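Local coordinates for GTPase activator-like protein (Chaetomium thermophilum, PDB 5HIU) that is the helical N-terminal part of TSC2, a longer protein that probably acts as a GTPase activator within a signalling complex, at residues 226-231 against 266-271; 258-263 against 315-320; 67-72 against 79-84; 104-109 against 120-125. One frame throughout, in Å; residues are numbered along the deposited sequence.

Contact 1 of 4, residues 226-231 against 266-271; sequences DLRACI and QKEAWH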
loop_
_atom_site.group_PDB
_atom_site.type_symbol
_atom_site.label_atom_id
_atom_site.label_comp_id
_atom_site.label_asym_id
_atom_site.label_seq_id
_atom_site.Cartn_x
_atom_site.Cartn_y
_atom_site.Cartn_z
ATOM N N ASP A 226 2.741 -7.610 -4.760
ATOM C CA ASP A 226 2.106 -6.365 -5.168
ATOM C C ASP A 226 1.498 -5.631 -3.969
ATOM O O ASP A 226 1.579 -4.413 -3.881
ATOM C CB ASP A 226 0.998 -6.622 -6.195
ATOM C CG ASP A 226 1.506 -7.234 -7.504
ATOM O OD1 ASP A 226 2.721 -7.157 -7.780
ATOM O OD2 ASP A 226 0.667 -7.783 -8.267
ATOM N N LEU A 227 0.862 -6.350 -3.049
ATOM C CA LEU A 227 0.282 -5.687 -1.875
ATOM C C LEU A 227 1.364 -5.172 -0.960
ATOM O O LEU A 227 1.257 -4.089 -0.414
ATOM C CB LEU A 227 -0.590 -6.637 -1.061
ATOM C CG LEU A 227 -1.930 -7.000 -1.638
ATOM C CD1 LEU A 227 -2.577 -8.034 -0.737
ATOM C CD2 LEU A 227 -2.819 -5.778 -1.766
ATOM N N ARG A 228 2.381 -5.993 -0.752
ATOM C CA ARG A 228 3.482 -5.584 0.091
ATOM C C ARG A 228 4.029 -4.319 -0.533
ATOM O O ARG A 228 4.270 -3.331 0.154
ATOM C CB ARG A 228 4.539 -6.684 0.176
ATOM C CG ARG A 228 5.815 -6.272 0.866
ATOM C CD ARG A 228 6.820 -7.418 0.943
ATOM N NE ARG A 228 6.635 -8.216 2.151
ATOM C CZ ARG A 228 5.878 -9.309 2.251
ATOM N NH1 ARG A 228 5.202 -9.796 1.209
ATOM N NH2 ARG A 228 5.798 -9.933 3.420
ATOM N N ALA A 229 4.166 -4.345 -1.850
ATOM C CA ALA A 229 4.799 -3.255 -2.573
ATOM C C ALA A 229 3.965 -1.984 -2.472
ATOM O O ALA A 229 4.514 -0.936 -2.185
ATOM C CB ALA A 229 5.040 -3.636 -4.037
ATOM N N CYS A 230 2.652 -2.086 -2.694
ATOM C CA CYS A 230 1.760 -0.944 -2.581
ATOM C C CYS A 230 1.711 -0.353 -1.192
ATOM O O CYS A 230 1.543 0.854 -1.041
ATOM C CB CYS A 230 0.342 -1.326 -2.979
ATOM S SG CYS A 230 0.246 -1.756 -4.709
ATOM N N ILE A 231 1.837 -1.190 -0.167
ATOM C CA ILE A 231 1.884 -0.684 1.192
ATOM C C ILE A 231 3.128 0.156 1.372
ATOM O O ILE A 231 3.093 1.225 1.986
ATOM C CB ILE A 231 1.887 -1.820 2.221
ATOM C CG1 ILE A 231 0.508 -2.453 2.282
ATOM C CG2 ILE A 231 2.253 -1.320 3.615
ATOM C CD1 ILE A 231 0.540 -3.847 2.879
ATOM N N GLN A 266 0.022 -8.280 7.937
ATOM C CA GLN A 266 -0.601 -7.506 9.002
ATOM C C GLN A 266 0.384 -6.535 9.616
ATOM O O GLN A 266 0.048 -5.374 9.852
ATOM C CB GLN A 266 -1.201 -8.407 10.086
ATOM C CG GLN A 266 -2.196 -7.692 10.986
ATOM C CD GLN A 266 -2.821 -8.596 12.051
ATOM O OE1 GLN A 266 -2.244 -8.793 13.126
ATOM N NE2 GLN A 266 -4.012 -9.128 11.769
ATOM N N LYS A 267 1.592 -7.000 9.880
ATOM C CA LYS A 267 2.600 -6.148 10.513
ATOM C C LYS A 267 2.973 -4.957 9.597
ATOM O O LYS A 267 2.950 -3.787 10.034
ATOM C CB LYS A 267 3.820 -6.980 10.949
ATOM C CG LYS A 267 4.504 -7.750 9.826
ATOM C CD LYS A 267 5.634 -8.641 10.313
ATOM C CE LYS A 267 6.469 -9.145 9.140
ATOM N NZ LYS A 267 7.383 -10.249 9.550
ATOM N N GLU A 268 3.222 -5.249 8.317
ATOM C CA GLU A 268 3.479 -4.207 7.323
ATOM C C GLU A 268 2.378 -3.146 7.255
ATOM O O GLU A 268 2.674 -1.963 7.262
ATOM C CB GLU A 268 3.716 -4.799 5.927
ATOM C CG GLU A 268 5.153 -5.246 5.666
ATOM C CD GLU A 268 5.359 -6.718 5.908
ATOM O OE1 GLU A 268 4.572 -7.317 6.672
ATOM O OE2 GLU A 268 6.304 -7.283 5.320
ATOM N N ALA A 269 1.117 -3.563 7.199
ATOM C CA ALA A 269 -0.005 -2.624 7.155
ATOM C C ALA A 269 -0.140 -1.862 8.471
ATOM O O ALA A 269 -0.512 -0.689 8.500
ATOM C CB ALA A 269 -1.319 -3.366 6.851
ATOM N N TRP A 270 0.119 -2.514 9.591
ATOM C CA TRP A 270 -0.084 -1.806 10.827
ATOM C C TRP A 270 0.961 -0.702 10.878
ATOM O O TRP A 270 0.683 0.440 11.277
ATOM C CB TRP A 270 0.006 -2.720 12.044
ATOM C CG TRP A 270 0.121 -1.898 13.234
ATOM C CD1 TRP A 270 1.207 -1.755 14.018
ATOM C CD2 TRP A 270 -0.858 -0.990 13.717
ATOM N NE1 TRP A 270 0.961 -0.824 14.992
ATOM C CE2 TRP A 270 -0.301 -0.329 14.818
ATOM C CE3 TRP A 270 -2.152 -0.662 13.317
ATOM C CZ2 TRP A 270 -0.999 0.622 15.544
ATOM C CZ3 TRP A 270 -2.841 0.296 14.030
ATOM C CH2 TRP A 270 -2.275 0.914 15.138
ATOM N N HIS A 271 2.168 -1.027 10.427
ATOM C CA HIS A 271 3.254 -0.040 10.443
ATOM C C HIS A 271 2.825 1.208 9.686
ATOM O O HIS A 271 2.920 2.345 10.161
ATOM C CB HIS A 271 4.510 -0.640 9.841
ATOM C CG HIS A 271 5.731 0.157 10.126
ATOM N ND1 HIS A 271 6.137 1.208 9.326
ATOM C CD2 HIS A 271 6.630 0.079 11.134
ATOM C CE1 HIS A 271 7.238 1.736 9.823
ATOM N NE2 HIS A 271 7.559 1.066 10.917
#
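Glu268 reaches across to helix 224-240 and meets it at two levels, aliphatic near its base and ionic at its end. Glu268 CB lies 4.4 Å from CG2 of Ile231, low between the helices. At CG the chain bends, about chi2, which lifts the carboxylate out of this apolar layer. Glu268 CD then approaches Arg228 NH2 at 4.1 Å, and OE2 completes a salt bridge. NE and NH2 of Arg228 both donate to this one oxygen, each at 3.3 Å from Glu268 OE2, but the bonds are weak, with N-H...O angles near 131°. The guanidinium and carboxylate planes stand 81° apart, so this is not the flat, two-oxygen pairing of the textbook salt bridge. Arg228 NH1 has a long, weak ion pair with Asp225, and the guanidinium thus has acidic groups near two of its corners.

Beneath the ion pair, Ile231 points at the opposing helix. Ile231 CG2 rests 3.7 Å from the carbonyl O of Glu268, while Ile231 CD1 stands 4.4 Å from CB of Ala269. The two segments run almost parallel, at 18°, with axes 10.1 Å apart at their closest. Two nearly parallel helices, with helix 245-261 between them in the chain and Ile258 of that helix packed on Ile231, fit the successive helix packing of an alpha-solenoid.

Contact 2 of 4, residues 258-263 against 315-320; sequences IHCLVP and ALSVLQ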
loop_
_atom_site.group_PDB
_atom_site.type_symbol
_atom_site.label_atom_id
_atom_site.label_comp_id
_atom_site.label_asym_id
_atom_site.label_seq_id
_atom_site.Cartn_x
_atom_site.Cartn_y
_atom_site.Cartn_z
ATOM N N ILE A 258 -6.474 -4.946 4.325
ATOM C CA ILE A 258 -5.310 -5.814 4.172
ATOM C C ILE A 258 -4.896 -6.293 5.548
ATOM O O ILE A 258 -4.586 -7.467 5.747
ATOM C CB ILE A 258 -4.147 -5.083 3.502
ATOM C CG1 ILE A 258 -4.435 -4.879 2.020
ATOM C CG2 ILE A 258 -2.856 -5.865 3.660
ATOM C CD1 ILE A 258 -3.686 -3.698 1.422
ATOM N N HIS A 259 -4.900 -5.351 6.485
ATOM C CA HIS A 259 -4.558 -5.605 7.883
ATOM C C HIS A 259 -5.334 -6.752 8.454
ATOM O O HIS A 259 -4.782 -7.619 9.118
ATOM C CB HIS A 259 -4.882 -4.377 8.713
ATOM C CG HIS A 259 -4.598 -4.539 10.166
ATOM N ND1 HIS A 259 -3.330 -4.754 10.657
ATOM C CD2 HIS A 259 -5.414 -4.475 11.239
ATOM C CE1 HIS A 259 -3.380 -4.835 11.973
ATOM N NE2 HIS A 259 -4.636 -4.678 12.350
ATOM N N CYS A 260 -6.632 -6.722 8.214
ATOM C CA CYS A 260 -7.493 -7.754 8.700
ATOM C C CYS A 260 -7.356 -9.010 7.850
ATOM O O CYS A 260 -6.945 -10.057 8.352
ATOM C CB CYS A 260 -8.928 -7.272 8.697
ATOM S SG CYS A 260 -9.933 -8.435 9.607
ATOM N N LEU A 261 -7.656 -8.875 6.556
ATOM C CA LEU A 261 -7.859 -10.020 5.654
ATOM C C LEU A 261 -6.608 -10.715 5.158
ATOM O O LEU A 261 -6.711 -11.843 4.746
ATOM C CB LEU A 261 -8.672 -9.600 4.424
ATOM C CG LEU A 261 -10.036 -8.968 4.715
ATOM C CD1 LEU A 261 -10.699 -8.460 3.451
ATOM C CD2 LEU A 261 -10.945 -9.960 5.402
ATOM N N VAL A 262 -5.445 -10.062 5.169
ATOM C CA VAL A 262 -4.224 -10.666 4.623
ATOM C C VAL A 262 -3.196 -10.837 5.723
ATOM O O VAL A 262 -2.201 -10.141 5.757
ATOM C CB VAL A 262 -3.619 -9.851 3.461
ATOM C CG1 VAL A 262 -2.425 -10.591 2.861
ATOM C CG2 VAL A 262 -4.665 -9.612 2.388
ATOM N N PRO A 263 -3.406 -11.817 6.592
ATOM C CA PRO A 263 -2.636 -11.933 7.825
ATOM C C PRO A 263 -1.125 -11.830 7.647
ATOM O O PRO A 263 -0.469 -11.237 8.488
ATOM C CB PRO A 263 -3.034 -13.328 8.364
ATOM C CG PRO A 263 -3.601 -14.059 7.196
ATOM C CD PRO A 263 -4.258 -12.998 6.367
ATOM N N ALA A 315 -11.869 -2.158 10.476
ATOM C CA ALA A 315 -12.004 -1.110 11.495
ATOM C C ALA A 315 -11.862 -1.676 12.892
ATOM O O ALA A 315 -11.205 -1.085 13.736
ATOM C CB ALA A 315 -13.345 -0.404 11.370
ATOM N N LEU A 316 -12.476 -2.823 13.131
ATOM C CA LEU A 316 -12.340 -3.507 14.403
ATOM C C LEU A 316 -10.884 -3.876 14.647
ATOM O O LEU A 316 -10.339 -3.650 15.725
ATOM C CB LEU A 316 -13.199 -4.784 14.421
ATOM C CG LEU A 316 -14.604 -4.731 15.042
ATOM C CD1 LEU A 316 -15.378 -3.453 14.737
ATOM C CD2 LEU A 316 -15.397 -5.953 14.596
ATOM N N SER A 317 -10.273 -4.471 13.638
ATOM C CA SER A 317 -8.910 -4.954 13.738
ATOM C C SER A 317 -7.986 -3.793 14.086
ATOM O O SER A 317 -7.145 -3.884 14.991
ATOM C CB SER A 317 -8.494 -5.563 12.390
ATOM O OG SER A 317 -7.348 -6.379 12.515
ATOM N N VAL A 318 -8.156 -2.700 13.355
ATOM C CA VAL A 318 -7.266 -1.558 13.473
ATOM C C VAL A 318 -7.566 -0.828 14.769
ATOM O O VAL A 318 -6.659 -0.322 15.426
ATOM C CB VAL A 318 -7.384 -0.613 12.243
ATOM C CG1 VAL A 318 -6.715 0.714 12.509
ATOM C CG2 VAL A 318 -6.764 -1.261 11.016
ATOM N N LEU A 319 -8.845 -0.797 15.139
ATOM C CA LEU A 319 -9.268 -0.154 16.386
ATOM C C LEU A 319 -8.729 -0.897 17.596
ATOM O O LEU A 319 -8.257 -0.296 18.543
ATOM C CB LEU A 319 -10.799 -0.029 16.472
ATOM C CG LEU A 319 -11.369 1.159 15.683
ATOM C CD1 LEU A 319 -12.894 1.097 15.518
ATOM C CD2 LEU A 319 -10.952 2.456 16.344
ATOM N N GLN A 320 -8.798 -2.209 17.566
ATOM C CA GLN A 320 -8.290 -2.986 18.676
ATOM C C GLN A 320 -6.825 -2.682 18.864
ATOM O O GLN A 320 -6.349 -2.575 19.967
ATOM C CB GLN A 320 -8.480 -4.466 18.401
ATOM C CG GLN A 320 -7.851 -5.371 19.433
ATOM C CD GLN A 320 -8.268 -6.813 19.232
ATOM O OE1 GLN A 320 -9.413 -7.115 18.848
ATOM N NE2 GLN A 320 -7.344 -7.717 19.479
#
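The hydroxyl oxygen of Ser317 is the polar atom on which this contact centres: Ser317 OG sits against the imidazole of His259, 3.0 Å from CD2 and 3.2 Å from NE2. It approaches the ring obliquely. Both side chains lean across the gap between helix 245-261 and helix 302-322, and Ser317 CB follows its oxygen to within 3.5 Å of His259 CD2.

The imidazole owes its reach to an extended first torsion: with chi1 at 179°, CG continues away from the main-chain nitrogen, and the ring projects from the last turn of its helix. The methyl CG2 of Val318 meets the same part of the ring, 3.5 Å from His259 CD2, again at a slant. One ring corner is therefore shared by a hydroxyl and a methyl from consecutive residues. Cys260 adds a looser touch, its CB lying 4.1 Å from CB of Ser317, at the point where the two backbones come nearest.

Helix 266-277 also packs on the histidine. Trp270 meets the ring and Ala269 the base of the side chain, and the backbone carbonyl oxygen of His259 accepts a hydrogen bond from Gln266 NE2. Val318 meanwhile touches Ile273 of that helix and Leu289 of helix 281-294.

Chemically, a buried imidazole here meets a hydroxyl and a methyl side by side, which implies a contact made largely by van der Waals packing, with one polar neighbour close to the ring.

Contact 3 of 4, residues 67-72 against 79-84; sequences DMIHPE and QASWEL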
loop_
_atom_site.group_PDB
_atom_site.type_symbol
_atom_site.label_atom_id
_atom_site.label_comp_id
_atom_site.label_asym_id
_atom_site.label_seq_id
_atom_site.Cartn_x
_atom_site.Cartn_y
_atom_site.Cartn_z
ATOM N N ASP A 67 17.037 7.086 -32.745
ATOM C CA ASP A 67 16.039 6.647 -33.738
ATOM C C ASP A 67 15.874 5.134 -33.804
ATOM O O ASP A 67 14.791 4.657 -34.133
ATOM C CB ASP A 67 16.386 7.178 -35.126
ATOM C CG ASP A 67 17.650 6.575 -35.670
ATOM O OD1 ASP A 67 17.590 5.493 -36.283
ATOM O OD2 ASP A 67 18.721 7.174 -35.474
ATOM N N MET A 68 16.928 4.385 -33.478
ATOM C CA MET A 68 16.897 2.914 -33.531
ATOM C C MET A 68 15.942 2.272 -32.498
ATOM O O MET A 68 15.589 1.102 -32.629
ATOM C CB MET A 68 18.302 2.341 -33.335
ATOM C CG MET A 68 19.304 2.781 -34.382
ATOM S SD MET A 68 21.000 2.262 -34.058
ATOM C CE MET A 68 20.866 0.511 -34.440
ATOM N N ILE A 69 15.545 3.049 -31.490
ATOM C CA ILE A 69 14.591 2.653 -30.457
ATOM C C ILE A 69 13.164 2.693 -30.965
ATOM O O ILE A 69 12.278 2.167 -30.340
ATOM C CB ILE A 69 14.699 3.640 -29.283
ATOM C CG1 ILE A 69 16.074 3.535 -28.652
ATOM C CG2 ILE A 69 13.650 3.425 -28.216
ATOM C CD1 ILE A 69 16.492 2.144 -28.293
ATOM N N HIS A 70 12.935 3.325 -32.106
ATOM C CA HIS A 70 11.583 3.507 -32.600
ATOM C C HIS A 70 10.938 2.146 -32.803
ATOM O O HIS A 70 11.604 1.214 -33.257
ATOM C CB HIS A 70 11.618 4.296 -33.906
ATOM C CG HIS A 70 10.284 4.810 -34.339
ATOM N ND1 HIS A 70 9.651 4.361 -35.477
ATOM C CD2 HIS A 70 9.462 5.734 -33.791
ATOM C CE1 HIS A 70 8.497 4.985 -35.615
ATOM N NE2 HIS A 70 8.356 5.824 -34.604
ATOM N N PRO A 71 9.642 2.018 -32.467
ATOM C CA PRO A 71 9.022 0.683 -32.540
ATOM C C PRO A 71 8.943 0.082 -33.943
ATOM O O PRO A 71 8.751 -1.128 -34.066
ATOM C CB PRO A 71 7.610 0.905 -31.976
ATOM C CG PRO A 71 7.635 2.241 -31.322
ATOM C CD PRO A 71 8.674 3.045 -32.041
ATOM N N GLU A 72 9.081 0.913 -34.981
ATOM C CA GLU A 72 9.080 0.448 -36.375
ATOM C C GLU A 72 10.291 -0.441 -36.687
ATOM O O GLU A 72 10.241 -1.260 -37.612
ATOM C CB GLU A 72 9.043 1.636 -37.366
ATOM C CG GLU A 72 10.421 2.122 -37.833
ATOM C CD GLU A 72 10.387 3.367 -38.719
ATOM O OE1 GLU A 72 9.558 4.272 -38.480
ATOM O OE2 GLU A 72 11.208 3.448 -39.658
ATOM N N GLN A 79 16.764 -3.218 -29.434
ATOM C CA GLN A 79 17.431 -3.761 -28.274
ATOM C C GLN A 79 18.856 -3.272 -28.149
ATOM O O GLN A 79 19.228 -2.732 -27.111
ATOM C CB GLN A 79 17.353 -5.297 -28.272
ATOM C CG GLN A 79 15.996 -5.757 -27.747
ATOM C CD GLN A 79 15.710 -7.231 -27.914
ATOM O OE1 GLN A 79 16.571 -8.082 -27.695
ATOM N NE2 GLN A 79 14.479 -7.542 -28.276
ATOM N N ALA A 80 19.651 -3.440 -29.195
ATOM C CA ALA A 80 21.062 -3.040 -29.131
ATOM C C ALA A 80 21.213 -1.529 -28.890
ATOM O O ALA A 80 22.210 -1.079 -28.333
ATOM C CB ALA A 80 21.803 -3.461 -30.399
ATOM N N SER A 81 20.217 -0.761 -29.321
ATOM C CA SER A 81 20.186 0.679 -29.092
ATOM C C SER A 81 19.822 1.017 -27.647
ATOM O O SER A 81 20.439 1.881 -27.035
ATOM C CB SER A 81 19.201 1.331 -30.074
ATOM O OG SER A 81 19.206 2.746 -29.981
ATOM N N TRP A 82 18.811 0.347 -27.106
ATOM C CA TRP A 82 18.413 0.554 -25.713
ATOM C C TRP A 82 19.564 0.322 -24.776
ATOM O O TRP A 82 19.754 1.039 -23.808
ATOM C CB TRP A 82 17.322 -0.415 -25.307
ATOM C CG TRP A 82 15.981 -0.005 -25.636
ATOM C CD1 TRP A 82 15.126 -0.642 -26.465
ATOM C CD2 TRP A 82 15.290 1.110 -25.122
ATOM N NE1 TRP A 82 13.932 0.012 -26.512
ATOM C CE2 TRP A 82 14.006 1.104 -25.695
ATOM C CE3 TRP A 82 15.630 2.137 -24.246
ATOM C CZ2 TRP A 82 13.057 2.078 -25.413
ATOM C CZ3 TRP A 82 14.686 3.109 -23.969
ATOM C CH2 TRP A 82 13.415 3.070 -24.554
ATOM N N GLU A 83 20.322 -0.709 -25.063
ATOM C CA GLU A 83 21.452 -1.056 -24.228
ATOM C C GLU A 83 22.546 -0.021 -24.293
ATOM O O GLU A 83 23.273 0.191 -23.317
ATOM C CB GLU A 83 21.972 -2.412 -24.629
ATOM C CG GLU A 83 20.910 -3.459 -24.403
ATOM C CD GLU A 83 21.367 -4.831 -24.762
ATOM O OE1 GLU A 83 21.938 -5.003 -25.872
ATOM O OE2 GLU A 83 21.115 -5.715 -23.912
ATOM N N LEU A 84 22.652 0.632 -25.442
ATOM C CA LEU A 84 23.640 1.657 -25.631
ATOM C C LEU A 84 23.170 2.912 -24.918
ATOM O O LEU A 84 23.984 3.627 -24.331
ATOM C CB LEU A 84 23.853 1.911 -27.117
ATOM C CG LEU A 84 24.567 3.200 -27.519
ATOM C CD1 LEU A 84 26.035 3.136 -27.131
ATOM C CD2 LEU A 84 24.403 3.423 -29.012
#
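Ile69 lies over one face of the Trp82 indole, and the two side chains cross at about a right angle. The CD1 methyl of Ile69 stands 3.4 Å from the centroid of the Trp82 five-membered ring and only 9° off the ring normal, a CH-pi contact made almost straight down onto the pyrrole portion. The bend at chi2 (-51°) carries CD1 there.

The same methyl also borders Ser81, whose CB is 3.3 Å from Ile69 CD1. Ser81 holds its hydroxyl extended from the main-chain nitrogen (chi1 -175°), and OG makes a hydrogen bond to the carbonyl oxygen of Ala65, at the end of helix 59-65. The buried hydroxyl is thus satisfied by the preceding helix while its methylene serves the apolar packing. On this side Met68 closes in too, with CB 3.5 Å from CB of Ser81; its longer chain passes on toward Leu31 and Val40.

The indole is fixed by more than the isoleucine. NE1 donates to Asp114 OD2, and Tyr117 meets the ring with its plane nearly parallel. On the other segment, the side chain of Asn73 bonds to the carbonyl oxygens of Asp67 and His70, bracing the turn that follows Ile69. A short 3-10 segment folded back against the next helix, with an aliphatic residue set on a tryptophan face, forms the buried inside of a tight turn between two successive helices of this all-helical fold.

Contact 4 of 4, residues 104-109 against 120-125; sequences HTLTGP and VALEQL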
loop_
_atom_site.group_PDB
_atom_site.type_symbol
_atom_site.label_atom_id
_atom_site.label_comp_id
_atom_site.label_asym_id
_atom_site.label_seq_id
_atom_site.Cartn_x
_atom_site.Cartn_y
_atom_site.Cartn_z
ATOM N N HIS A 104 12.794 12.292 -22.556
ATOM C CA HIS A 104 11.727 12.235 -23.545
ATOM C C HIS A 104 11.958 11.178 -24.598
ATOM O O HIS A 104 10.999 10.580 -25.093
ATOM C CB HIS A 104 11.521 13.599 -24.150
ATOM C CG HIS A 104 10.970 14.572 -23.163
ATOM N ND1 HIS A 104 11.710 15.617 -22.647
ATOM C CD2 HIS A 104 9.767 14.622 -22.550
ATOM C CE1 HIS A 104 10.976 16.286 -21.778
ATOM N NE2 HIS A 104 9.791 15.704 -21.702
ATOM N N THR A 105 13.227 10.936 -24.922
ATOM C CA THR A 105 13.597 9.840 -25.794
ATOM C C THR A 105 13.219 8.496 -25.154
ATOM O O THR A 105 12.573 7.658 -25.779
ATOM C CB THR A 105 15.113 9.850 -26.054
ATOM O OG1 THR A 105 15.485 11.051 -26.716
ATOM C CG2 THR A 105 15.558 8.659 -26.887
ATOM N N LEU A 106 13.632 8.289 -23.910
ATOM C CA LEU A 106 13.435 6.991 -23.293
ATOM C C LEU A 106 11.999 6.710 -22.845
ATOM O O LEU A 106 11.634 5.557 -22.721
ATOM C CB LEU A 106 14.402 6.798 -22.131
ATOM C CG LEU A 106 14.042 7.433 -20.785
ATOM C CD1 LEU A 106 13.092 6.578 -19.935
ATOM C CD2 LEU A 106 15.328 7.713 -20.010
ATOM N N THR A 107 11.186 7.735 -22.614
ATOM C CA THR A 107 9.881 7.546 -21.978
ATOM C C THR A 107 8.721 7.522 -22.936
ATOM O O THR A 107 7.657 7.008 -22.589
ATOM C CB THR A 107 9.574 8.663 -20.979
ATOM O OG1 THR A 107 9.750 9.935 -21.615
ATOM C CG2 THR A 107 10.485 8.575 -19.823
ATOM N N GLY A 108 8.912 8.086 -24.121
ATOM C CA GLY A 108 7.848 8.194 -25.116
ATOM C C GLY A 108 7.505 6.898 -25.837
ATOM O O GLY A 108 7.863 5.818 -25.371
ATOM N N PRO A 109 6.764 7.005 -26.962
ATOM C CA PRO A 109 6.347 5.874 -27.786
ATOM C C PRO A 109 7.431 4.822 -27.932
ATOM O O PRO A 109 8.502 5.105 -28.464
ATOM C CB PRO A 109 6.058 6.527 -29.143
ATOM C CG PRO A 109 5.600 7.910 -28.801
ATOM C CD PRO A 109 6.117 8.254 -27.420
ATOM N N VAL A 120 14.576 0.410 -16.848
ATOM C CA VAL A 120 15.978 0.444 -16.444
ATOM C C VAL A 120 16.609 1.794 -16.852
ATOM O O VAL A 120 17.339 2.417 -16.075
ATOM C CB VAL A 120 16.766 -0.739 -17.043
ATOM C CG1 VAL A 120 18.257 -0.552 -16.856
ATOM C CG2 VAL A 120 16.321 -2.063 -16.428
ATOM N N ALA A 121 16.305 2.256 -18.056
ATOM C CA ALA A 121 16.820 3.532 -18.490
ATOM C C ALA A 121 16.432 4.587 -17.495
ATOM O O ALA A 121 17.284 5.338 -16.999
ATOM C CB ALA A 121 16.282 3.897 -19.856
ATOM N N LEU A 122 15.147 4.652 -17.188
ATOM C CA LEU A 122 14.691 5.709 -16.307
ATOM C C LEU A 122 15.364 5.574 -14.938
ATOM O O LEU A 122 15.879 6.537 -14.385
ATOM C CB LEU A 122 13.180 5.694 -16.182
ATOM C CG LEU A 122 12.606 6.859 -15.377
ATOM C CD1 LEU A 122 13.043 8.211 -15.933
ATOM C CD2 LEU A 122 11.096 6.780 -15.375
ATOM N N GLU A 123 15.380 4.352 -14.425
ATOM C CA GLU A 123 16.015 4.050 -13.168
ATOM C C GLU A 123 17.457 4.544 -13.167
ATOM O O GLU A 123 17.878 5.184 -12.202
ATOM C CB GLU A 123 15.931 2.546 -12.924
ATOM C CG GLU A 123 16.874 1.976 -11.885
ATOM C CD GLU A 123 16.804 0.460 -11.859
ATOM O OE1 GLU A 123 15.724 -0.048 -11.518
ATOM O OE2 GLU A 123 17.810 -0.216 -12.202
ATOM N N GLN A 124 18.197 4.269 -14.246
ATOM C CA GLN A 124 19.588 4.693 -14.353
ATOM C C GLN A 124 19.723 6.167 -14.588
ATOM O O GLN A 124 20.647 6.770 -14.086
ATOM C CB GLN A 124 20.305 3.961 -15.471
ATOM C CG GLN A 124 20.452 2.474 -15.215
ATOM C CD GLN A 124 21.182 2.155 -13.913
ATOM O OE1 GLN A 124 22.297 2.634 -13.668
ATOM N NE2 GLN A 124 20.552 1.329 -13.074
ATOM N N LEU A 125 18.815 6.752 -15.357
ATOM C CA LEU A 125 18.835 8.192 -15.595
ATOM C C LEU A 125 18.692 8.929 -14.276
ATOM O O LEU A 125 19.402 9.903 -14.011
ATOM C CB LEU A 125 17.707 8.612 -16.545
ATOM C CG LEU A 125 17.670 10.084 -16.958
ATOM C CD1 LEU A 125 18.931 10.422 -17.732
ATOM C CD2 LEU A 125 16.435 10.470 -17.770
#
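Leu106 gives up the most surface here and reaches three residues of helix 115-126 through its two methyls. Leu106 CD1 stands 3.9 Å from CB of Leu122. Leu106 CD2 is placed between two others, 3.9 Å from CB of Ala121 and 3.7 Å from CD2 of Leu125. The fork of the leucine therefore straddles the surface of the opposing helix, one prong for Leu122 and the other for the pair Ala121 and Leu125, which lie one turn apart. To do so its CG takes up the crowded position between backbone nitrogen and carbonyl carbon (chi1 81°), an uncommon choice for a leucine in a helix.

Leu122, next in buried area, offers mainly its CB and crosses Leu106 at about a right angle. The rest of its side chain goes on to Met139, Leu142 and Trp146 of helix 139-163, as well as to Phe103, so a single leucine joins the hairpin to the helix that follows it.

Ala121 has the smallest side chain of the group, and the backbones are nearest there, with CA atoms of Leu106 and Ala121 6.8 Å apart. Ile86 of helix 75-89 also packs on this alanine, while Val89 touches Leu125.

Polar bonds frame the apolar patch: the carbonyl oxygen of Leu106 accepts from Gln118 NE2, and that of Leu125 accepts from Arg99 NH1. Two successive helices joined by a short loop and zipped by aliphatic side chains make up a helical hairpin, the structural element from which alpha-solenoids are assembled.

In the fold
The four contacts fall into two pairs along the elongated helical chain. Contacts 3 and 4 lie toward the N-terminal end, their centres about 12 Å apart, and touch directly: Trp82 CH2 approaches the carbonyl O of Leu106 at 3.6 Å. Contacts 1 and 2, also about 12 Å apart between centres, share neighbouring helices, and their segments alternate in sequence; Ile258 CG2 packs on Ile231 CD1 at 4.0 Å. Between the pairs the separation is far larger, from about 28 Å (contacts 1 and 4) to about 48 Å (contacts 2 and 3), centre to centre. A series of such local contacts, each joining helices close in chain order, is how a solenoid builds length.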